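Local coordinates for nucleoporin NUP82 (Saccharomyces cerevisiae, PDB 3PBP), which serves as a structural constituent of the nuclear pore complex and can offer docking sites to transiently associated nuclear transport factors, this chain being its N-terminal domain, at residues Lys372-Ser377 with Pro424-Ile429. The protein carries 1 engineered substitution. Sequence-based numbering, arbitrary orientation.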
ATOM      1  N   LYS A 372     -18.300   8.208  -6.251  1.00 65.91           N
ATOM      2  CA  LYS A 372     -19.236   7.234  -5.701  1.00 66.38           C
ATOM      3  C   LYS A 372     -18.478   6.009  -5.228  1.00 66.06           C
ATOM      4  O   LYS A 372     -17.574   5.520  -5.901  1.00 66.88           O
ATOM      5  CB  LYS A 372     -20.274   6.808  -6.738  1.00 67.28           C
ATOM      6  CG  LYS A 372     -21.205   7.919  -7.201  1.00 70.76           C
ATOM      7  CD  LYS A 372     -22.241   7.382  -8.183  1.00 72.20           C
ATOM      8  CE  LYS A 372     -23.076   8.497  -8.795  1.00 71.84           C
ATOM      9  NZ  LYS A 372     -24.069   7.926  -9.751  1.00 73.60           N
ATOM     10  N   LEU A 373     -18.864   5.501  -4.071  1.00 64.89           N
ATOM     11  CA  LEU A 373     -18.204   4.350  -3.499  1.00 64.10           C
ATOM     12  C   LEU A 373     -19.233   3.336  -3.022  1.00 65.29           C
ATOM     13  O   LEU A 373     -20.231   3.699  -2.410  1.00 66.20           O
ATOM     14  CB  LEU A 373     -17.340   4.816  -2.328  1.00 63.16           C
ATOM     15  CG  LEU A 373     -16.832   3.771  -1.348  1.00 63.17           C
ATOM     16  CD1 LEU A 373     -15.760   2.947  -1.999  1.00 63.08           C
ATOM     17  CD2 LEU A 373     -16.296   4.461  -0.114  1.00 64.02           C
ATOM     18  N   TYR A 374     -19.000   2.063  -3.314  1.00 66.09           N
ATOM     19  CA  TYR A 374     -19.906   1.017  -2.866  1.00 67.51           C
ATOM     20  C   TYR A 374     -19.324   0.389  -1.603  1.00 68.57           C
ATOM     21  O   TYR A 374     -18.139   0.040  -1.554  1.00 67.73           O
ATOM     22  CB  TYR A 374     -20.088  -0.044  -3.958  1.00 67.91           C
ATOM     23  CG  TYR A 374     -20.971   0.420  -5.099  1.00 69.54           C
ATOM     24  CD1 TYR A 374     -22.317   0.716  -4.885  1.00 69.94           C
ATOM     25  CD2 TYR A 374     -20.452   0.621  -6.376  1.00 70.49           C
ATOM     26  CE1 TYR A 374     -23.120   1.210  -5.911  1.00 70.74           C
ATOM     27  CE2 TYR A 374     -21.245   1.118  -7.411  1.00 71.26           C
ATOM     28  CZ  TYR A 374     -22.577   1.414  -7.171  1.00 72.03           C
ATOM     29  OH  TYR A 374     -23.354   1.947  -8.181  1.00 72.10           O
ATOM     30  N   VAL A 375     -20.150   0.275  -0.569  1.00 69.63           N
ATOM     31  CA  VAL A 375     -19.699  -0.317   0.680  1.00 70.80           C
ATOM     32  C   VAL A 375     -20.503  -1.563   0.945  1.00 72.21           C
ATOM     33  O   VAL A 375     -21.710  -1.504   1.117  1.00 72.02           O
ATOM     34  CB  VAL A 375     -19.900   0.616   1.871  1.00 70.46           C
ATOM     35  CG1 VAL A 375     -19.294  -0.022   3.116  1.00 71.38           C
ATOM     36  CG2 VAL A 375     -19.278   1.974   1.593  1.00 69.84           C
ATOM     37  N   ILE A 376     -19.833  -2.699   0.970  1.00 75.47           N
ATOM     38  CA  ILE A 376     -20.519  -3.946   1.224  1.00 78.67           C
ATOM     39  C   ILE A 376     -20.483  -4.275   2.706  1.00 81.38           C
ATOM     40  O   ILE A 376     -19.447  -4.671   3.247  1.00 81.33           O
ATOM     41  CB  ILE A 376     -19.886  -5.095   0.422  1.00 78.51           C
ATOM     42  CG1 ILE A 376     -20.144  -4.866  -1.068  1.00 78.77           C
ATOM     43  CG2 ILE A 376     -20.444  -6.438   0.886  1.00 78.06           C
ATOM     44  CD1 ILE A 376     -19.659  -5.978  -1.960  1.00 79.63           C
ATOM     45  N   SER A 377     -21.624  -4.084   3.362  1.00 84.90           N
ATOM     46  CA  SER A 377     -21.754  -4.377   4.783  1.00 88.39           C
ATOM     47  C   SER A 377     -22.108  -5.866   4.924  1.00 90.83           C
ATOM     48  O   SER A 377     -21.674  -6.687   4.108  1.00 91.67           O
ATOM     49  CB  SER A 377     -22.839  -3.492   5.405  1.00 87.94           C
ATOM     50  OG  SER A 377     -22.564  -2.118   5.177  1.00 87.66           O
ATOM     51  N   PRO A 424     -21.399 -10.038  -2.900  1.00 91.82           N
ATOM     52  CA  PRO A 424     -21.490 -10.179  -4.351  1.00 89.00           C
ATOM     53  C   PRO A 424     -20.347  -9.591  -5.168  1.00 86.05           C
ATOM     54  O   PRO A 424     -19.482  -8.861  -4.668  1.00 85.60           O
ATOM     55  CB  PRO A 424     -22.837  -9.534  -4.669  1.00 89.28           C
ATOM     56  CG  PRO A 424     -22.891  -8.424  -3.691  1.00 90.75           C
ATOM     57  CD  PRO A 424     -22.404  -9.075  -2.407  1.00 91.53           C
ATOM     58  N   ASN A 425     -20.373  -9.949  -6.443  1.00 82.36           N
ATOM     59  CA  ASN A 425     -19.409  -9.521  -7.429  1.00 78.98           C
ATOM     60  C   ASN A 425     -20.152  -8.413  -8.188  1.00 76.23           C
ATOM     61  O   ASN A 425     -21.265  -8.627  -8.666  1.00 75.87           O
ATOM     62  CB  ASN A 425     -19.100 -10.730  -8.325  1.00 80.16           C
ATOM     63  CG  ASN A 425     -17.775 -10.622  -9.029  1.00 81.87           C
ATOM     64  OD1 ASN A 425     -17.673 -10.019 -10.095  1.00 84.64           O
ATOM     65  ND2 ASN A 425     -16.743 -11.209  -8.437  1.00 83.26           N
ATOM     66  N   LEU A 426     -19.570  -7.221  -8.269  1.00 72.98           N
ATOM     67  CA  LEU A 426     -20.222  -6.120  -8.977  1.00 69.49           C
ATOM     68  C   LEU A 426     -19.654  -5.874 -10.365  1.00 67.78           C
ATOM     69  O   LEU A 426     -18.523  -6.245 -10.663  1.00 67.99           O
ATOM     70  CB  LEU A 426     -20.114  -4.823  -8.179  1.00 68.91           C
ATOM     71  CG  LEU A 426     -21.101  -4.590  -7.048  1.00 68.48           C
ATOM     72  CD1 LEU A 426     -21.061  -5.755  -6.080  1.00 68.39           C
ATOM     73  CD2 LEU A 426     -20.746  -3.288  -6.354  1.00 67.22           C
ATOM     74  N   ALA A 427     -20.450  -5.229 -11.207  1.00 65.86           N
ATOM     75  CA  ALA A 427     -20.034  -4.901 -12.557  1.00 63.89           C
ATOM     76  C   ALA A 427     -20.971  -3.864 -13.168  1.00 63.51           C
ATOM     77  O   ALA A 427     -22.184  -3.955 -13.046  1.00 61.89           O
ATOM     78  CB  ALA A 427     -20.007  -6.157 -13.406  1.00 62.76           C
ATOM     79  N   TYR A 428     -20.386  -2.869 -13.818  1.00 64.94           N
ATOM     80  CA  TYR A 428     -21.146  -1.811 -14.479  1.00 66.49           C
ATOM     81  C   TYR A 428     -21.424  -2.251 -15.913  1.00 67.38           C
ATOM     82  O   TYR A 428     -20.509  -2.614 -16.645  1.00 67.44           O
ATOM     83  CB  TYR A 428     -20.332  -0.513 -14.477  1.00 66.24           C
ATOM     84  CG  TYR A 428     -20.835   0.577 -15.398  1.00 67.62           C
ATOM     85  CD1 TYR A 428     -21.761   1.526 -14.962  1.00 69.06           C
ATOM     86  CD2 TYR A 428     -20.339   0.691 -16.691  1.00 67.49           C
ATOM     87  CE1 TYR A 428     -22.171   2.571 -15.799  1.00 70.19           C
ATOM     88  CE2 TYR A 428     -20.740   1.717 -17.533  1.00 68.72           C
ATOM     89  CZ  TYR A 428     -21.652   2.659 -17.088  1.00 70.38           C
ATOM     90  OH  TYR A 428     -22.024   3.684 -17.940  1.00 70.81           O
ATOM     91  N   ILE A 429     -22.689  -2.230 -16.311  1.00 68.52           N
ATOM     92  CA  ILE A 429     -23.056  -2.628 -17.658  1.00 70.44           C
ATOM     93  C   ILE A 429     -23.882  -1.550 -18.347  1.00 73.93           C
ATOM     94  O   ILE A 429     -24.970  -1.199 -17.892  1.00 73.78           O
ATOM     95  CB  ILE A 429     -23.852  -3.929 -17.645  1.00 68.72           C
ATOM     96  CG1 ILE A 429     -22.982  -5.043 -17.077  1.00 68.21           C
ATOM     97  CG2 ILE A 429     -24.322  -4.270 -19.047  1.00 66.59           C
ATOM     98  CD1 ILE A 429     -23.714  -6.338 -16.875  1.00 68.82           C
TER
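Y374 faces L426 and I376 faces P424, so that the index rises on one segment as it falls on the other and the two run in roughly opposite senses, with CA-CA separations of 9.4 Å for Y374-L426 and 8.4 Å for I376-P424. These spacings are too wide for strand pairing, and no hydrogen bond crosses, so the 169 Å² of buried surface comes from apolar contact. From 372-376, the CB atoms of Y374 and I376, two residues apart, both point toward the other segment, while L373 and V375 pack on L363 of the neighbouring strand.

L426 sends one methyl to each partner. Its CD2 meets the root of the tyrosine ring, 3.9 Å from Y374 CD2. That methyl also lies 4.1 Å from Y374 CB and comes at the ring obliquely. The first torsion of Y374 (chi1 -75°) sets CG anti to the carbonyl carbon, which carries the ring root to this methyl.

This N-terminal domain is a β-propeller, built of successive small, mostly antiparallel sheets. Strand 372-376 is the second of four strands in its blade, bonded through its backbone to 362-364 and 380-385. Strand 425-431 opens the next blade, so the contact joins side chains of adjacent blades.

I376 reaches with its terminal methyl to the CD corner of the P424 ring. With I376 CD1 extended away from CA (chi2 -176°), the chain reaches its full length and brings this methyl to 4.2 Å from P424 CD. The same methyl passes P424 O at 4.0 Å, a van der Waals approach. It also stands 4.4 Å from L426 CD1, linking the two pairs. L426 also touches L437 and L439 of strand 434-440, whereas P424 also touches I381 in the blade of I376.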